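Side-chain contacts in dihydroorotase (Campylobacter jejuni subsp. jejuni, PDB 3PNU), which probably catalyses the reversible cyclisation of carbamoyl aspartate to dihydroorotate, a step of de novo pyrimidine biosynthesis, with two zinc ions per subunit: residues D32-L37 / M187-T192; V256-D261 / P283-V288; F133-L138 / A177-R182; L152-E157 / K171-L176. All coordinates share one frame; numbering follows the deposited sequence.

Interaction 1: D32-L37 / M187-T192; sequences DMHLHL and MEHITT. With ZN (zinc ion), chain D; ZN (zinc ion), chain C.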
# COMPACT_ATOMS: atom_id res chain seq x y z
N ASP A 32 -17.08 21.48 7.57
CA ASP A 32 -16.41 20.21 7.32
C ASP A 32 -17.53 19.28 6.92
O ASP A 32 -18.28 18.80 7.77
CB ASP A 32 -15.65 19.68 8.54
CG ASP A 32 -14.96 18.31 8.24
OD1 ASP A 32 -15.26 17.70 7.19
OD2 ASP A 32 -14.12 17.85 9.04
N MET A 33 -17.65 19.01 5.61
CA MET A 33 -18.76 18.18 5.11
C MET A 33 -18.59 16.66 5.18
O MET A 33 -19.40 15.92 4.60
CB MET A 33 -19.14 18.61 3.69
CG MET A 33 -19.47 20.12 3.60
SD MET A 33 -20.83 20.65 4.68
CE MET A 33 -22.26 19.91 3.89
N HIS A 34 -17.57 16.19 5.89
CA HIS A 34 -17.37 14.74 6.06
C HIS A 34 -16.51 14.50 7.30
O HIS A 34 -15.30 14.58 7.22
CB HIS A 34 -16.68 14.15 4.81
CG HIS A 34 -16.63 12.66 4.80
ND1 HIS A 34 -17.25 11.90 3.83
CD2 HIS A 34 -16.05 11.77 5.65
CE1 HIS A 34 -17.04 10.61 4.08
NE2 HIS A 34 -16.32 10.51 5.18
N LEU A 35 -17.14 14.17 8.42
CA LEU A 35 -16.40 14.01 9.67
C LEU A 35 -16.84 12.84 10.52
O LEU A 35 -18.02 12.56 10.64
CB LEU A 35 -16.59 15.30 10.51
CG LEU A 35 -15.84 15.49 11.85
CD1 LEU A 35 -14.33 15.35 11.66
CD2 LEU A 35 -16.17 16.87 12.48
N HIS A 36 -15.86 12.16 11.12
CA HIS A 36 -16.12 11.04 12.05
C HIS A 36 -15.76 11.47 13.47
O HIS A 36 -14.62 11.84 13.74
CB HIS A 36 -15.29 9.81 11.67
CG HIS A 36 -15.69 9.21 10.37
ND1 HIS A 36 -16.75 8.32 10.26
CD2 HIS A 36 -15.20 9.38 9.13
CE1 HIS A 36 -16.88 7.98 8.99
NE2 HIS A 36 -15.95 8.60 8.29
N LEU A 37 -16.75 11.45 14.37
CA LEU A 37 -16.56 11.85 15.77
C LEU A 37 -16.64 10.68 16.75
O LEU A 37 -16.51 10.86 17.97
CB LEU A 37 -17.64 12.87 16.17
CG LEU A 37 -17.58 14.27 15.57
CD1 LEU A 37 -18.78 15.10 16.07
CD2 LEU A 37 -16.26 14.93 15.91
N MET A 187 -20.56 12.35 -4.12
CA MET A 187 -19.48 11.39 -4.19
C MET A 187 -18.48 11.80 -3.10
O MET A 187 -17.69 12.73 -3.30
CB MET A 187 -18.82 11.45 -5.58
CG MET A 187 -19.79 11.18 -6.74
SD MET A 187 -19.02 11.08 -8.37
CE MET A 187 -18.30 12.70 -8.52
N GLU A 188 -18.52 11.15 -1.94
CA GLU A 188 -17.61 11.50 -0.84
C GLU A 188 -16.17 11.19 -1.11
O GLU A 188 -15.85 10.30 -1.91
CB GLU A 188 -18.03 10.80 0.45
CG GLU A 188 -19.38 11.26 0.97
CD GLU A 188 -19.39 12.74 1.36
OE1 GLU A 188 -18.30 13.33 1.67
OE2 GLU A 188 -20.49 13.31 1.37
N HIS A 189 -15.30 11.92 -0.42
CA HIS A 189 -13.84 11.81 -0.56
C HIS A 189 -13.36 11.23 -1.89
O HIS A 189 -12.83 10.13 -1.95
CB HIS A 189 -13.23 11.02 0.59
CG HIS A 189 -13.97 9.77 0.93
ND1 HIS A 189 -14.23 8.78 0.01
CD2 HIS A 189 -14.47 9.32 2.11
CE1 HIS A 189 -14.89 7.79 0.60
NE2 HIS A 189 -15.03 8.09 1.87
N ILE A 190 -13.54 11.98 -2.97
CA ILE A 190 -13.09 11.47 -4.25
C ILE A 190 -11.58 11.53 -4.28
O ILE A 190 -10.95 12.42 -3.68
CB ILE A 190 -13.69 12.19 -5.44
CG1 ILE A 190 -13.31 13.68 -5.47
CG2 ILE A 190 -15.23 12.02 -5.41
CD1 ILE A 190 -13.68 14.36 -6.85
N THR A 191 -11.00 10.56 -4.99
CA THR A 191 -9.56 10.41 -5.06
C THR A 191 -9.02 10.08 -6.43
O THR A 191 -7.85 9.79 -6.55
CB THR A 191 -9.17 9.24 -4.16
OG1 THR A 191 -9.78 8.04 -4.66
CG2 THR A 191 -9.65 9.50 -2.70
N THR A 192 -9.85 10.12 -7.45
CA THR A 192 -9.44 9.75 -8.79
C THR A 192 -9.83 10.78 -9.83
O THR A 192 -10.81 11.52 -9.69
CB THR A 192 -10.16 8.47 -9.24
OG1 THR A 192 -11.57 8.71 -9.29
CG2 THR A 192 -9.86 7.28 -8.31
ZN ZN D . -15.73 8.69 6.08
ZN ZN C . -15.80 6.96 3.39
O HOH W 1 -21.05 15.63 2.47
O HOH W 2 -14.27 7.50 4.59

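Interaction 2: V256-D261 / P283-V288; sequences VMFGSD and PVILPV. With ZN (zinc ion), chain D.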
# COMPACT_ATOMS: atom_id res chain seq x y z
N VAL A 256 -17.78 21.08 -5.72
CA VAL A 256 -16.85 20.43 -4.83
C VAL A 256 -16.88 21.16 -3.48
O VAL A 256 -16.95 22.38 -3.44
CB VAL A 256 -15.45 20.39 -5.42
CG1 VAL A 256 -14.43 20.13 -4.33
CG2 VAL A 256 -15.39 19.33 -6.52
N MET A 257 -16.85 20.39 -2.39
CA MET A 257 -16.91 20.93 -1.04
C MET A 257 -15.83 20.27 -0.22
O MET A 257 -15.49 19.12 -0.46
CB MET A 257 -18.25 20.58 -0.41
CG MET A 257 -19.46 21.20 -1.08
SD MET A 257 -21.00 20.37 -0.64
CE MET A 257 -20.96 18.93 -1.69
N PHE A 258 -15.28 20.97 0.75
CA PHE A 258 -14.28 20.35 1.58
C PHE A 258 -14.94 19.41 2.57
O PHE A 258 -15.95 19.75 3.19
CB PHE A 258 -13.44 21.37 2.32
CG PHE A 258 -12.60 20.76 3.37
CD1 PHE A 258 -11.45 20.09 3.04
CD2 PHE A 258 -12.96 20.83 4.70
CE1 PHE A 258 -10.66 19.50 4.02
CE2 PHE A 258 -12.18 20.26 5.68
CZ PHE A 258 -11.04 19.58 5.33
N GLY A 259 -14.38 18.21 2.67
CA GLY A 259 -14.82 17.16 3.59
C GLY A 259 -13.53 16.47 4.01
O GLY A 259 -12.85 15.86 3.20
N SER A 260 -13.19 16.56 5.29
CA SER A 260 -11.91 16.05 5.76
C SER A 260 -11.81 14.55 5.84
O SER A 260 -10.75 14.00 5.73
CB SER A 260 -11.64 16.56 7.17
OG SER A 260 -12.56 15.95 8.09
N ASP A 261 -12.93 13.91 6.09
CA ASP A 261 -12.96 12.49 6.39
C ASP A 261 -12.00 12.24 7.56
O ASP A 261 -11.35 11.20 7.62
CB ASP A 261 -12.59 11.61 5.18
CG ASP A 261 -12.87 10.13 5.42
OD1 ASP A 261 -13.86 9.75 6.11
OD2 ASP A 261 -12.09 9.32 4.88
N PRO A 283 -7.44 18.61 13.85
CA PRO A 283 -6.65 19.70 14.44
C PRO A 283 -5.78 20.53 13.52
O PRO A 283 -5.40 21.61 13.89
CB PRO A 283 -5.73 18.98 15.44
CG PRO A 283 -6.05 17.52 15.33
CD PRO A 283 -7.33 17.37 14.63
N VAL A 284 -5.49 20.06 12.32
CA VAL A 284 -4.55 20.79 11.48
C VAL A 284 -5.09 21.28 10.14
O VAL A 284 -4.35 21.88 9.35
CB VAL A 284 -3.30 19.89 11.24
CG1 VAL A 284 -2.57 19.62 12.56
CG2 VAL A 284 -3.70 18.54 10.58
N ILE A 285 -6.39 21.07 9.90
CA ILE A 285 -7.02 21.40 8.59
C ILE A 285 -6.87 22.84 8.13
O ILE A 285 -6.33 23.10 7.04
CB ILE A 285 -8.53 21.13 8.60
CG1 ILE A 285 -8.82 19.64 8.76
CG2 ILE A 285 -9.16 21.65 7.31
CD1 ILE A 285 -10.22 19.32 9.21
N LEU A 286 -7.36 23.77 8.93
CA LEU A 286 -7.34 25.17 8.53
C LEU A 286 -5.96 25.70 8.21
O LEU A 286 -5.75 26.26 7.13
CB LEU A 286 -8.03 26.05 9.58
CG LEU A 286 -9.54 25.80 9.67
CD1 LEU A 286 -10.14 26.70 10.75
CD2 LEU A 286 -10.19 26.03 8.31
N PRO A 287 -5.02 25.52 9.13
CA PRO A 287 -3.70 26.06 8.81
C PRO A 287 -3.07 25.38 7.58
O PRO A 287 -2.53 26.07 6.68
CB PRO A 287 -2.88 25.84 10.09
CG PRO A 287 -3.70 24.91 10.96
CD PRO A 287 -5.11 25.00 10.52
N VAL A 288 -3.18 24.05 7.50
CA VAL A 288 -2.61 23.34 6.35
C VAL A 288 -3.28 23.84 5.07
O VAL A 288 -2.59 24.18 4.11
CB VAL A 288 -2.71 21.80 6.47
CG1 VAL A 288 -2.00 21.13 5.28
CG2 VAL A 288 -2.11 21.32 7.81
ZN ZN D . -15.73 8.69 6.08
O HOH W 2 -14.27 7.50 4.59

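Interaction 3: F133-L138 / A177-R182; sequences FDIEYL and AKHFPR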
# COMPACT_ATOMS: atom_id res chain seq x y z
N PHE A 133 -27.03 -2.84 -5.83
CA PHE A 133 -27.41 -1.58 -6.42
C PHE A 133 -28.48 -1.80 -7.49
O PHE A 133 -28.56 -1.08 -8.47
CB PHE A 133 -26.18 -0.83 -6.96
CG PHE A 133 -25.23 -0.39 -5.87
CD1 PHE A 133 -25.41 0.84 -5.25
CD2 PHE A 133 -24.20 -1.20 -5.45
CE1 PHE A 133 -24.56 1.25 -4.23
CE2 PHE A 133 -23.34 -0.79 -4.44
CZ PHE A 133 -23.52 0.44 -3.83
N ASP A 134 -29.30 -2.81 -7.26
CA ASP A 134 -30.43 -3.12 -8.11
C ASP A 134 -31.35 -1.91 -8.07
O ASP A 134 -31.69 -1.43 -6.99
CB ASP A 134 -31.14 -4.36 -7.57
CG ASP A 134 -32.42 -4.69 -8.32
OD1 ASP A 134 -33.50 -4.69 -7.68
OD2 ASP A 134 -32.35 -4.89 -9.55
N ILE A 135 -31.76 -1.41 -9.24
CA ILE A 135 -32.61 -0.22 -9.29
C ILE A 135 -33.96 -0.32 -8.57
O ILE A 135 -34.33 0.61 -7.86
CB ILE A 135 -32.82 0.28 -10.72
CG1 ILE A 135 -31.51 0.85 -11.26
CG2 ILE A 135 -33.88 1.36 -10.76
CD1 ILE A 135 -30.94 1.98 -10.40
N GLU A 136 -34.70 -1.43 -8.72
CA GLU A 136 -36.00 -1.55 -8.05
C GLU A 136 -35.86 -1.69 -6.54
O GLU A 136 -36.65 -1.14 -5.78
CB GLU A 136 -36.86 -2.66 -8.66
CG GLU A 136 -37.31 -2.31 -10.09
CD GLU A 136 -38.16 -1.02 -10.17
OE1 GLU A 136 -39.07 -0.83 -9.33
OE2 GLU A 136 -37.92 -0.19 -11.10
N TYR A 137 -34.86 -2.42 -6.11
CA TYR A 137 -34.59 -2.60 -4.70
C TYR A 137 -34.40 -1.23 -3.99
O TYR A 137 -34.90 -1.01 -2.90
CB TYR A 137 -33.36 -3.47 -4.57
CG TYR A 137 -32.86 -3.71 -3.18
CD1 TYR A 137 -33.49 -4.63 -2.34
CD2 TYR A 137 -31.72 -3.06 -2.72
CE1 TYR A 137 -33.02 -4.87 -1.06
CE2 TYR A 137 -31.23 -3.29 -1.44
CZ TYR A 137 -31.89 -4.20 -0.61
OH TYR A 137 -31.41 -4.43 0.66
N LEU A 138 -33.69 -0.31 -4.63
CA LEU A 138 -33.44 1.01 -4.06
C LEU A 138 -34.47 2.07 -4.47
O LEU A 138 -34.53 3.13 -3.85
CB LEU A 138 -32.06 1.51 -4.50
CG LEU A 138 -30.85 0.68 -4.07
CD1 LEU A 138 -29.62 1.13 -4.84
CD2 LEU A 138 -30.63 0.76 -2.56
N ALA A 177 -27.39 8.37 -11.08
CA ALA A 177 -27.66 9.74 -11.53
C ALA A 177 -28.70 9.78 -12.63
O ALA A 177 -29.58 10.66 -12.63
CB ALA A 177 -26.41 10.40 -12.00
N LYS A 178 -28.61 8.85 -13.57
CA LYS A 178 -29.54 8.79 -14.69
C LYS A 178 -30.93 8.35 -14.24
O LYS A 178 -31.93 8.89 -14.71
CB LYS A 178 -29.00 7.87 -15.78
CG LYS A 178 -27.71 8.39 -16.39
CD LYS A 178 -27.28 7.64 -17.65
CE LYS A 178 -26.85 6.22 -17.39
NZ LYS A 178 -26.41 5.58 -18.68
N HIS A 179 -30.99 7.37 -13.34
CA HIS A 179 -32.24 6.86 -12.85
C HIS A 179 -32.89 7.76 -11.81
O HIS A 179 -34.08 7.68 -11.61
CB HIS A 179 -32.07 5.47 -12.25
CG HIS A 179 -32.02 4.36 -13.25
ND1 HIS A 179 -30.84 3.90 -13.81
CD2 HIS A 179 -33.00 3.60 -13.79
CE1 HIS A 179 -31.10 2.91 -14.65
NE2 HIS A 179 -32.41 2.71 -14.65
N PHE A 180 -32.11 8.60 -11.13
CA PHE A 180 -32.67 9.47 -10.09
C PHE A 180 -32.14 10.88 -10.31
O PHE A 180 -31.40 11.39 -9.49
CB PHE A 180 -32.31 8.93 -8.72
CG PHE A 180 -32.80 7.52 -8.48
CD1 PHE A 180 -34.12 7.28 -8.10
CD2 PHE A 180 -31.96 6.44 -8.63
CE1 PHE A 180 -34.56 5.99 -7.89
CE2 PHE A 180 -32.40 5.16 -8.41
CZ PHE A 180 -33.70 4.93 -8.04
N PRO A 181 -32.57 11.52 -11.40
CA PRO A 181 -32.02 12.80 -11.81
C PRO A 181 -32.31 14.00 -10.93
O PRO A 181 -31.67 15.03 -11.11
CB PRO A 181 -32.59 13.00 -13.22
CG PRO A 181 -33.85 12.18 -13.25
CD PRO A 181 -33.69 11.08 -12.25
N ARG A 182 -33.26 13.89 -10.01
CA ARG A 182 -33.56 15.00 -9.11
C ARG A 182 -32.96 14.75 -7.74
O ARG A 182 -33.17 15.53 -6.82
CB ARG A 182 -35.08 15.21 -9.00
CG ARG A 182 -35.75 15.49 -10.36
CD ARG A 182 -37.27 15.61 -10.23
NE ARG A 182 -37.86 14.49 -9.49
CZ ARG A 182 -38.14 13.29 -9.99
NH1 ARG A 182 -37.87 12.98 -11.26
NH2 ARG A 182 -38.68 12.36 -9.19

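Interaction 4: L152-E157 / K171-L176; sequences LLVHGE and KIYEKL. With ZN (zinc ion), chain C.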
# COMPACT_ATOMS: atom_id res chain seq x y z
N LEU A 152 -28.08 12.01 -0.95
CA LEU A 152 -27.44 10.70 -0.75
C LEU A 152 -25.92 10.93 -0.80
O LEU A 152 -25.38 11.39 -1.83
CB LEU A 152 -27.86 9.70 -1.84
CG LEU A 152 -27.33 8.25 -1.73
CD1 LEU A 152 -27.96 7.48 -0.57
CD2 LEU A 152 -27.53 7.49 -3.01
N LEU A 153 -25.26 10.66 0.33
CA LEU A 153 -23.84 10.78 0.49
C LEU A 153 -23.34 9.34 0.32
O LEU A 153 -23.88 8.42 0.94
CB LEU A 153 -23.49 11.31 1.89
CG LEU A 153 -24.39 12.43 2.44
CD1 LEU A 153 -23.91 12.86 3.83
CD2 LEU A 153 -24.49 13.64 1.48
N VAL A 154 -22.32 9.12 -0.50
CA VAL A 154 -21.88 7.77 -0.78
C VAL A 154 -20.39 7.56 -0.64
O VAL A 154 -19.61 8.39 -1.05
CB VAL A 154 -22.26 7.45 -2.26
CG1 VAL A 154 -21.80 6.06 -2.71
CG2 VAL A 154 -23.77 7.64 -2.45
N HIS A 155 -20.00 6.44 -0.04
CA HIS A 155 -18.59 6.05 0.01
C HIS A 155 -18.46 5.21 -1.27
O HIS A 155 -18.85 4.05 -1.30
CB HIS A 155 -18.29 5.22 1.26
CG HIS A 155 -16.87 4.75 1.34
ND1 HIS A 155 -15.99 5.20 2.30
CD2 HIS A 155 -16.16 3.92 0.55
CE1 HIS A 155 -14.81 4.64 2.12
NE2 HIS A 155 -14.89 3.86 1.05
N GLY A 156 -17.94 5.82 -2.33
CA GLY A 156 -17.86 5.17 -3.65
C GLY A 156 -16.70 4.23 -3.97
O GLY A 156 -15.75 4.60 -4.63
N GLU A 157 -16.81 2.99 -3.52
CA GLU A 157 -15.79 1.97 -3.77
C GLU A 157 -16.42 0.62 -3.90
O GLU A 157 -17.32 0.28 -3.12
CB GLU A 157 -14.77 1.88 -2.64
CG GLU A 157 -13.76 2.96 -2.60
CD GLU A 157 -12.63 2.67 -1.62
OE1 GLU A 157 -12.89 2.44 -0.41
OE2 GLU A 157 -11.48 2.70 -2.06
N LYS A 171 -19.42 3.67 -12.73
CA LYS A 171 -20.60 3.22 -13.48
C LYS A 171 -21.80 3.19 -12.57
O LYS A 171 -22.90 3.42 -13.03
CB LYS A 171 -20.38 1.83 -14.13
CG LYS A 171 -20.27 0.68 -13.10
CD LYS A 171 -19.44 -0.50 -13.65
CE LYS A 171 -18.95 -1.39 -12.52
NZ LYS A 171 -17.66 -2.01 -12.85
N ILE A 172 -21.59 2.90 -11.29
CA ILE A 172 -22.69 2.91 -10.33
C ILE A 172 -23.23 4.34 -10.10
O ILE A 172 -24.42 4.60 -10.24
CB ILE A 172 -22.29 2.26 -9.02
CG1 ILE A 172 -21.98 0.79 -9.27
CG2 ILE A 172 -23.42 2.41 -7.99
CD1 ILE A 172 -21.42 0.08 -8.10
N TYR A 173 -22.36 5.28 -9.75
CA TYR A 173 -22.79 6.67 -9.61
C TYR A 173 -23.51 7.16 -10.86
O TYR A 173 -24.42 7.97 -10.78
CB TYR A 173 -21.60 7.62 -9.44
CG TYR A 173 -21.03 7.70 -8.08
CD1 TYR A 173 -21.86 7.94 -6.97
CD2 TYR A 173 -19.66 7.64 -7.87
CE1 TYR A 173 -21.34 8.04 -5.71
CE2 TYR A 173 -19.13 7.77 -6.58
CZ TYR A 173 -19.97 7.97 -5.52
OH TYR A 173 -19.45 8.09 -4.25
N GLU A 174 -23.06 6.69 -12.01
CA GLU A 174 -23.63 7.13 -13.26
C GLU A 174 -25.06 6.61 -13.41
O GLU A 174 -25.95 7.37 -13.79
CB GLU A 174 -22.73 6.69 -14.43
CG GLU A 174 -23.07 7.37 -15.74
CD GLU A 174 -21.98 7.25 -16.79
OE1 GLU A 174 -21.09 6.38 -16.65
OE2 GLU A 174 -22.03 8.03 -17.77
N LYS A 175 -25.31 5.34 -13.08
CA LYS A 175 -26.65 4.81 -13.23
C LYS A 175 -27.61 5.42 -12.20
O LYS A 175 -28.76 5.71 -12.51
CB LYS A 175 -26.70 3.29 -13.23
CG LYS A 175 -26.69 2.61 -11.89
CD LYS A 175 -27.00 1.11 -12.05
CE LYS A 175 -27.08 0.43 -10.70
NZ LYS A 175 -27.35 -1.03 -10.80
N LEU A 176 -27.13 5.64 -10.98
CA LEU A 176 -27.95 6.27 -9.99
C LEU A 176 -28.32 7.68 -10.42
O LEU A 176 -29.42 8.14 -10.17
CB LEU A 176 -27.25 6.32 -8.65
CG LEU A 176 -27.01 4.97 -7.99
CD1 LEU A 176 -26.31 5.15 -6.66
CD2 LEU A 176 -28.32 4.23 -7.79
ZN ZN C . -15.80 6.96 3.39
O HOH W 3 -16.88 8.31 -3.63
O HOH W 2 -14.27 7.50 4.59

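Interaction 1: D32-L37 / M187-T192
His34 and Glu188 meet beside the binuclear zinc centre of an amidohydrolase TIM barrel, where the HxH motif closing strand 31-35 faces the loop that follows strand 185-187. The case illustrates how a metal-bound imidazole is fixed from its far edge. Followed outward, His34 first passes the carboxylate: CB and CG each lie 3.6 Å from Glu188 OE1. ND1 then donates to the same oxygen at 2.8 Å, with an N-H...O angle of 161°. The acceptor lies close to the imidazole plane, yet the N-H reaches OE1 from well above the carboxylate plane. Beyond this bond CE1 approaches His189 CD2 at 3.5 Å, the two rings inclined at 53°. NE2, at the tip, binds one zinc, which His36 NE2 also ligates, and Asp261 joins them. A bend at chi2 (-64°) folds the Glu188 chain back beside the imidazole. OE1 is shared with the hydroxyl of Thr208, while OE2 accepts from a water that also donates to Met33 O. With both nitrogens of His34 engaged, rotation of the ring is restrained, and the carboxylate probably makes the imidazole a stronger zinc donor. His189 NE2 binds the second zinc at 2.0 Å, and a single water touches both metals.

Interaction 2: V256-D261 / P283-V288
Phe258 swings its ring away from its own backbone nitrogen (chi1 169°) and out of the strand, and Ile285 answers from the first turn of helix 285-296 with CG2 trans to its backbone N and CG1 beside it (chi1 -65°). The two branches of the isoleucine thereby divide the work. CG2 takes the outer end of the phenyl ring, 3.4 Å from Phe258 CZ, a close approach that also brings it near CE2. The longer branch is extended (chi2 162°), which carries CD1 past the ring to Ser260, where it lies 3.7 Å from Ser260 CB. CD1 sits at the edge of the Phe258 ring and in its plane, 4.0 Å from Phe258 CZ, while the backbone N of Ser260 stands over one ring face, displaced toward the rim. No hydrogen bond crosses this buried interface; it is a patch of apolar packing made by three side chains. In the TIM barrel of the amidohydrolases, strand 256-258 leads directly into the metal site, and helix 285-296 here packs on the last residues of that strand and the turn beyond it. Leu306 of helix 299-314 touches Phe258 as well. Ser260 illustrates how one residue can face two environments: its CB meets Ile285, whereas its OG is hydrogen-bonded to Asp32 OD2, His34 O and the backbone N of Ser262. One residue further, Asp261, the predicted active-site aspartate, turns its carboxylate away from helix 285-296, toward the metal, and its OD1 binds a zinc ion at 2.1 Å.

Interaction 3: F133-L138 / A177-R182
Ile135 lies across His179, and the contact shows how one branched side chain can serve both a polar ring at the surface and an apolar one beneath it. The close part is a CH-pi contact: Ile135 CG1 stands 3.9 Å from the centroid of the His179 ring and only 2° off its normal, so the methylene is centred over the face. The other carbons spread over the same ring, CD1 lying 3.9 Å from His179 CG and CG2 3.9 Å from His179 CD2. A bend at chi2 (-57°) carries CD1 over the inner part of the imidazole and on toward Phe180, whose CE2 it meets at 4.0 Å. That second ring is approached obliquely, and it is the buried partner, packing also on Leu142 and Glu143 further along helix 135-147. Leu138, one turn on from Ile135, packs on Phe97. Toward solvent the contact loosens: His179 is exposed, and its ring is steadied from within its own helix by a hydrogen bond between ND1 and the carbonyl oxygen of Lys175. Asp134, also exposed, begins the opposing helix as its N-cap, OD1 accepting from Tyr137 N at 3.1 Å with the donor lying above the carboxylate plane. The beginning of helix 135-147 is thus packed against the end of helix 170-179, a contact between successive helices on the outside of a TIM barrel, far from the zinc ions.

Interaction 4: L152-E157 / K171-L176
Near the end of strand 152-154 the chain makes an inverse gamma turn centred on Gly156, and Gly156 CA lies 7.9 Å from Tyr173 CA on the facing helix. Tyr173 points its phenol end-on at this bend, opposite in direction to Val154, and meets both strand and turn. Val154 packs at the edge of the aromatic ring, near its plane: CB is 3.6 Å from Tyr173 CE1, and CG1, held trans to the backbone nitrogen (chi1 178°), lies 3.5 Å from Tyr173 OH. The other flank of the ring approaches Gly156 CA obliquely, 4.1 Å from Tyr173 CE2. A water in the ring plane is hydrogen-bonded to Tyr173 OH at 2.7 Å and weakly accepts from Gly156 N. His155 points the other way, into the barrel. Its ND1 binds a zinc ion shared with His189, while NE2 donates to Glu157 OE1 at 2.9 Å (N-H...O 166°), the acceptor near the imidazole plane but 34° out of the carboxylate plane on its anti side. Being held at both nitrogens should restrain the ring. Strand, helix 170-179 and strand 185-187 form a beta-alpha-beta unit of the TIM barrel, with a metal ligand near the end of the first strand.

How the interactions relate
Interactions 1, 2 and 4 are buried, whereas interaction 3 lies at the periphery, its centre about 24 Å from the centre of the chain, and is partly open to solvent. Interaction 1 is polar and metal-bound, with both zincs on its histidines. Interaction 2 is purely apolar, and interaction 4 is apolar with a hydroxyl and a bound water; each has a zinc ligand directed away from its helix, and the water touching both metals links them to interaction 1. His34 O lies 2.7 Å from Asp261 N, a probable hydrogen bond joining interactions 1 and 2, while Glu188 N probably bonds to Val154 O between interactions 1 and 4. Interactions 3 and 4 share helix 170-179, where Lys175 NZ probably bonds to Phe133 O.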